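PDB 5IM3: ribonucleoside-diphosphate reductase from Pseudomonas aeruginosa, which probably supplies deoxyribonucleotides for DNA synthesis by reducing ribonucleoside diphosphates, and is allosterically regulated through nucleotide-binding ATP cones. Local coordinates for residues A[459-464]-A[545-550]; A[485-490]-A[549-554]. All blocks are in the same frame, centred on the assembly; numbering follows the deposited sequence.

Contact 1 (A[459-464]-A[545-550])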
loop_
_atom_site.group_PDB
_atom_site.type_symbol
_atom_site.label_atom_id
_atom_site.label_comp_id
_atom_site.label_asym_id
_atom_site.label_seq_id
_atom_site.Cartn_x
_atom_site.Cartn_y
_atom_site.Cartn_z
ATOM N N LEU A 459 24.461 -10.467 23.201
ATOM C CA LEU A 459 24.711 -10.501 21.765
ATOM C C LEU A 459 23.612 -11.207 20.980
ATOM O O LEU A 459 23.500 -10.989 19.769
ATOM C CB LEU A 459 26.060 -11.163 21.482
ATOM C CG LEU A 459 27.099 -10.216 20.888
ATOM C CD1 LEU A 459 28.422 -10.935 20.745
ATOM C CD2 LEU A 459 26.634 -9.681 19.545
ATOM N N ASP A 460 22.796 -12.033 21.628
ATOM C CA ASP A 460 21.677 -12.681 20.959
ATOM C C ASP A 460 20.394 -11.856 21.028
ATOM O O ASP A 460 19.336 -12.347 20.622
ATOM C CB ASP A 460 21.432 -14.071 21.558
ATOM C CG ASP A 460 22.581 -15.035 21.302
ATOM O OD1 ASP A 460 23.300 -14.870 20.296
ATOM O OD2 ASP A 460 22.753 -15.968 22.112
ATOM N N ILE A 461 20.467 -10.607 21.498
ATOM C CA ILE A 461 19.249 -9.851 21.785
ATOM C C ILE A 461 18.406 -9.669 20.529
ATOM O O ILE A 461 17.173 -9.734 20.584
ATOM C CB ILE A 461 19.589 -8.494 22.435
ATOM C CG1 ILE A 461 18.310 -7.785 22.893
ATOM C CG2 ILE A 461 20.358 -7.597 21.471
ATOM C CD1 ILE A 461 17.542 -8.535 23.972
ATOM N N GLU A 462 19.048 -9.436 19.378
ATOM C CA GLU A 462 18.295 -9.157 18.158
ATOM C C GLU A 462 17.467 -10.364 17.731
ATOM O O GLU A 462 16.292 -10.226 17.372
ATOM C CB GLU A 462 19.245 -8.719 17.039
ATOM C CG GLU A 462 19.892 -7.365 17.291
ATOM C CD GLU A 462 20.984 -7.032 16.294
ATOM O OE1 GLU A 462 21.851 -7.898 16.044
ATOM O OE2 GLU A 462 20.976 -5.904 15.756
ATOM N N GLU A 463 18.062 -11.556 17.750
ATOM C CA GLU A 463 17.275 -12.763 17.511
ATOM C C GLU A 463 16.199 -12.933 18.581
ATOM O O GLU A 463 15.094 -13.399 18.283
ATOM C CB GLU A 463 18.196 -13.987 17.467
ATOM C CG GLU A 463 17.523 -15.285 17.030
ATOM C CD GLU A 463 18.467 -16.481 17.072
ATOM O OE1 GLU A 463 19.581 -16.348 17.629
ATOM O OE2 GLU A 463 18.093 -17.560 16.559
ATOM N N PHE A 464 16.499 -12.540 19.823
ATOM C CA PHE A 464 15.548 -12.693 20.926
ATOM C C PHE A 464 14.270 -11.903 20.674
ATOM O O PHE A 464 13.167 -12.393 20.937
ATOM C CB PHE A 464 16.211 -12.240 22.230
ATOM C CG PHE A 464 15.404 -12.510 23.474
ATOM C CD1 PHE A 464 15.382 -13.772 24.045
ATOM C CD2 PHE A 464 14.710 -11.484 24.103
ATOM C CE1 PHE A 464 14.662 -14.016 25.205
ATOM C CE2 PHE A 464 13.987 -11.723 25.262
ATOM C CZ PHE A 464 13.965 -12.992 25.813
ATOM N N LYS A 545 18.811 4.046 19.818
ATOM C CA LYS A 545 17.484 4.359 19.293
ATOM C C LYS A 545 17.007 3.289 18.319
ATOM O O LYS A 545 15.813 2.974 18.267
ATOM C CB LYS A 545 17.502 5.726 18.611
ATOM C CG LYS A 545 16.977 6.869 19.468
ATOM C CD LYS A 545 17.230 8.217 18.802
ATOM C CE LYS A 545 16.421 9.333 19.447
ATOM N NZ LYS A 545 14.993 9.307 19.019
ATOM N N ASP A 546 17.926 2.718 17.536
ATOM C CA ASP A 546 17.540 1.709 16.552
ATOM C C ASP A 546 17.100 0.418 17.229
ATOM O O ASP A 546 16.119 -0.207 16.810
ATOM C CB ASP A 546 18.697 1.443 15.589
ATOM C CG ASP A 546 19.015 2.638 14.710
ATOM O OD1 ASP A 546 18.173 3.557 14.615
ATOM O OD2 ASP A 546 20.108 2.651 14.104
ATOM N N LEU A 547 17.813 -0.004 18.271
ATOM C CA LEU A 547 17.408 -1.203 18.995
ATOM C C LEU A 547 16.126 -0.949 19.778
ATOM O O LEU A 547 15.241 -1.811 19.836
ATOM C CB LEU A 547 18.536 -1.660 19.921
ATOM C CG LEU A 547 18.324 -2.980 20.662
ATOM C CD1 LEU A 547 18.136 -4.130 19.681
ATOM C CD2 LEU A 547 19.494 -3.259 21.600
ATOM N N TRP A 548 16.011 0.234 20.381
ATOM C CA TRP A 548 14.784 0.618 21.069
ATOM C C TRP A 548 13.587 0.555 20.127
ATOM O O TRP A 548 12.538 -0.005 20.470
ATOM C CB TRP A 548 14.963 2.021 21.650
ATOM C CG TRP A 548 13.759 2.627 22.305
ATOM C CD1 TRP A 548 13.073 3.733 21.890
ATOM C CD2 TRP A 548 13.113 2.182 23.503
ATOM N NE1 TRP A 548 12.038 3.999 22.752
ATOM C CE2 TRP A 548 12.040 3.062 23.751
ATOM C CE3 TRP A 548 13.334 1.124 24.389
ATOM C CZ2 TRP A 548 11.189 2.915 24.846
ATOM C CZ3 TRP A 548 12.485 0.980 25.477
ATOM C CH2 TRP A 548 11.429 1.871 25.693
ATOM N N ARG A 549 13.735 1.106 18.917
ATOM C CA ARG A 549 12.655 1.058 17.935
ATOM C C ARG A 549 12.287 -0.380 17.589
ATOM O O ARG A 549 11.102 -0.713 17.465
ATOM C CB ARG A 549 13.062 1.828 16.675
ATOM C CG ARG A 549 12.076 1.714 15.518
ATOM C CD ARG A 549 12.522 2.524 14.302
ATOM N NE ARG A 549 12.408 3.965 14.518
ATOM C CZ ARG A 549 12.500 4.880 13.555
ATOM N NH1 ARG A 549 12.706 4.511 12.296
ATOM N NH2 ARG A 549 12.381 6.171 13.847
ATOM N N LYS A 550 13.290 -1.246 17.422
ATOM C CA LYS A 550 13.016 -2.651 17.139
ATOM C C LYS A 550 12.276 -3.306 18.298
ATOM O O LYS A 550 11.359 -4.109 18.088
ATOM C CB LYS A 550 14.325 -3.384 16.849
ATOM C CG LYS A 550 14.166 -4.854 16.486
ATOM C CD LYS A 550 13.469 -5.020 15.145
ATOM C CE LYS A 550 13.496 -6.465 14.685
ATOM N NZ LYS A 550 12.786 -6.646 13.389
#
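Among the three side chains that meet, the carboxylate of E462 is the one flat group, and L547 lies on neither its face nor its edge: it touches the aliphatic stem instead, with CD1 of L547 4.4 Å from CG of E462. The stem is extended about CB-CG (chi2 171°), which turns the charged end away from the leucine, to a salt bridge with K540. Glutamate suits such a margin, since its methylenes can lie against an apolar neighbour while the carboxylate pairs elsewhere. Deeper in, branched aliphatics meet: CG2 of I461 faces CD2 of L547 at 4.4 Å, and the same methyl is 4.5 Å from CD1 of L547, so the leucine fork opens toward it. L547 has CG anti to its backbone N (chi1 -175°), which extends both branches across the gap from helix 544-558. In the alpha-beta barrel of the reductase, this helix lies in the crossover between parallel strands 482-487 and 562-565, whereas the short helix 461-465, with D460 at its N-cap position, belongs to the preceding crossover, from strand 450-455 to 482-487. No hydrogen bond joins the segments, and the 112 Å² they bury is modest. L503 beside I461, and F491 and W501 beside L547, extend the apolar surroundings.

Contact 2 (A[485-490]-A[549-554])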
loop_
_atom_site.group_PDB
_atom_site.type_symbol
_atom_site.label_atom_id
_atom_site.label_comp_id
_atom_site.label_asym_id
_atom_site.label_seq_id
_atom_site.Cartn_x
_atom_site.Cartn_y
_atom_site.Cartn_z
ATOM N N ASN A 485 12.328 -8.263 28.025
ATOM C CA ASN A 485 13.589 -7.539 28.079
ATOM C C ASN A 485 13.959 -7.208 29.521
ATOM O O ASN A 485 13.120 -6.751 30.304
ATOM C CB ASN A 485 13.503 -6.244 27.270
ATOM C CG ASN A 485 13.434 -6.486 25.774
ATOM O OD1 ASN A 485 12.433 -6.169 25.126
ATOM N ND2 ASN A 485 14.508 -7.028 25.213
ATOM N N TRP A 486 15.225 -7.430 29.860
ATOM C CA TRP A 486 15.806 -7.053 31.150
ATOM C C TRP A 486 16.710 -5.848 30.876
ATOM O O TRP A 486 17.875 -5.997 30.510
ATOM C CB TRP A 486 16.558 -8.242 31.750
ATOM C CG TRP A 486 16.957 -8.106 33.190
ATOM C CD1 TRP A 486 18.223 -8.167 33.695
ATOM C CD2 TRP A 486 16.086 -7.908 34.312
ATOM N NE1 TRP A 486 18.195 -8.017 35.062
ATOM C CE2 TRP A 486 16.896 -7.856 35.465
ATOM C CE3 TRP A 486 14.704 -7.770 34.452
ATOM C CZ2 TRP A 486 16.368 -7.670 36.743
ATOM C CZ3 TRP A 486 14.179 -7.581 35.724
ATOM C CH2 TRP A 486 15.010 -7.531 36.850
ATOM N N ILE A 487 16.162 -4.649 31.043
ATOM C CA ILE A 487 16.729 -3.435 30.459
ATOM C C ILE A 487 17.512 -2.687 31.533
ATOM O O ILE A 487 16.918 -2.285 32.544
ATOM C CB ILE A 487 15.640 -2.536 29.860
ATOM C CG1 ILE A 487 14.765 -3.332 28.888
ATOM C CG2 ILE A 487 16.281 -1.344 29.144
ATOM C CD1 ILE A 487 13.523 -2.586 28.440
ATOM N N PRO A 488 18.813 -2.460 31.355
ATOM C CA PRO A 488 19.540 -1.589 32.286
ATOM C C PRO A 488 19.210 -0.124 32.048
ATOM O O PRO A 488 18.886 0.293 30.934
ATOM C CB PRO A 488 21.015 -1.880 31.977
ATOM C CG PRO A 488 21.021 -3.093 31.089
ATOM C CD PRO A 488 19.717 -3.090 30.378
ATOM N N ASP A 489 19.311 0.665 33.123
ATOM C CA ASP A 489 19.079 2.102 33.013
ATOM C C ASP A 489 19.970 2.725 31.947
ATOM O O ASP A 489 19.549 3.645 31.236
ATOM C CB ASP A 489 19.326 2.780 34.364
ATOM C CG ASP A 489 18.135 2.681 35.298
ATOM O OD1 ASP A 489 17.179 1.945 34.978
ATOM O OD2 ASP A 489 18.158 3.341 36.358
ATOM N N LEU A 490 21.206 2.235 31.822
ATOM C CA LEU A 490 22.156 2.850 30.904
ATOM C C LEU A 490 21.649 2.798 29.470
ATOM O O LEU A 490 21.863 3.738 28.697
ATOM C CB LEU A 490 23.515 2.160 31.018
ATOM C CG LEU A 490 24.664 2.784 30.227
ATOM C CD1 LEU A 490 24.956 4.190 30.717
ATOM C CD2 LEU A 490 25.902 1.916 30.339
ATOM N N ARG A 549 13.735 1.106 18.917
ATOM C CA ARG A 549 12.655 1.058 17.935
ATOM C C ARG A 549 12.287 -0.380 17.589
ATOM O O ARG A 549 11.102 -0.713 17.465
ATOM C CB ARG A 549 13.062 1.828 16.675
ATOM C CG ARG A 549 12.076 1.714 15.518
ATOM C CD ARG A 549 12.522 2.524 14.302
ATOM N NE ARG A 549 12.408 3.965 14.518
ATOM C CZ ARG A 549 12.500 4.880 13.555
ATOM N NH1 ARG A 549 12.706 4.511 12.296
ATOM N NH2 ARG A 549 12.381 6.171 13.847
ATOM N N LYS A 550 13.290 -1.246 17.422
ATOM C CA LYS A 550 13.016 -2.651 17.139
ATOM C C LYS A 550 12.276 -3.306 18.298
ATOM O O LYS A 550 11.359 -4.109 18.088
ATOM C CB LYS A 550 14.325 -3.384 16.849
ATOM C CG LYS A 550 14.166 -4.854 16.486
ATOM C CD LYS A 550 13.469 -5.020 15.145
ATOM C CE LYS A 550 13.496 -6.465 14.685
ATOM N NZ LYS A 550 12.786 -6.646 13.389
ATOM N N MET A 551 12.659 -2.972 19.532
ATOM C CA MET A 551 11.986 -3.534 20.696
ATOM C C MET A 551 10.513 -3.138 20.725
ATOM O O MET A 551 9.646 -3.969 21.013
ATOM C CB MET A 551 12.696 -3.082 21.974
ATOM C CG MET A 551 14.127 -3.597 22.099
ATOM S SD MET A 551 15.154 -2.627 23.223
ATOM C CE MET A 551 14.314 -2.900 24.788
ATOM N N LEU A 552 10.207 -1.874 20.417
ATOM C CA LEU A 552 8.816 -1.432 20.471
ATOM C C LEU A 552 8.003 -1.978 19.303
ATOM O O LEU A 552 6.816 -2.277 19.469
ATOM C CB LEU A 552 8.746 0.094 20.505
ATOM C CG LEU A 552 9.445 0.752 21.698
ATOM C CD1 LEU A 552 9.277 2.265 21.634
ATOM C CD2 LEU A 552 8.929 0.206 23.030
ATOM N N SER A 553 8.616 -2.134 18.130
ATOM C CA SER A 553 7.879 -2.667 16.990
ATOM C C SER A 553 7.542 -4.140 17.191
ATOM O O SER A 553 6.468 -4.595 16.781
ATOM C CB SER A 553 8.675 -2.463 15.700
ATOM O OG SER A 553 9.860 -3.232 15.705
ATOM N N MET A 554 8.444 -4.904 17.822
ATOM C CA MET A 554 8.136 -6.299 18.128
ATOM C C MET A 554 7.068 -6.402 19.209
ATOM O O MET A 554 6.165 -7.241 19.118
ATOM C CB MET A 554 9.401 -7.041 18.561
ATOM C CG MET A 554 10.383 -7.329 17.434
ATOM S SD MET A 554 9.682 -8.358 16.130
ATOM C CE MET A 554 9.226 -7.106 14.920
#
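M551 makes every contact here through one atom, its terminal methyl CE, which meets both an apolar and a polar side chain. The apolar part is an end-on meeting with I487, CD1 to CE 3.7 Å; I487 is extended at chi2 (170°), which brings its terminal methyl forward. The polar neighbour is N485, touched by van der Waals contact without a hydrogen bond. The methyl stands over the flat face of the amide, 3.8 Å from CG of N485 and equally far from its OD1, so the methyl meets the amide without competing for its hydrogen bonds. A long, unbranched, flexible methionine suits this gap, being bent at chi3 (64°) to bring CE to both partners. Hydrogen bonds remain within the helix: K550 O accepts M554 N at 3.0 Å and S553 OG at 2.9 Å, both from the same face of the carbonyl plane, a common way for a helical serine to satisfy its hydroxyl. All three touching residues are buried. N485 and I487 belong to strand 482-487, hydrogen-bonded to parallel strand 562-565; L563 of that strand lies against N485 and I487, and L465 of helix 461-465 against N485 and M551, placing helix 544-558 against the sheet.

Contacts 1 and 2 are successive parts of one interface, their centres about 7 Å apart. L547 and M551, one helical turn apart on helix 544-558, reach helix 461-465 and strand 482-487 respectively, and those two elements follow each other in the chain. They also touch directly: CD1 of I461 packs 3.6 Å from ND2 of N485, the residue whose amide also meets M551. I461 and N485 thus join the two contacts into one continuous buried layer. K550, shared by both helix segments, forms a salt bridge with E466. Neither contact contributes to a dATP pocket; both lie away from the annotated sites.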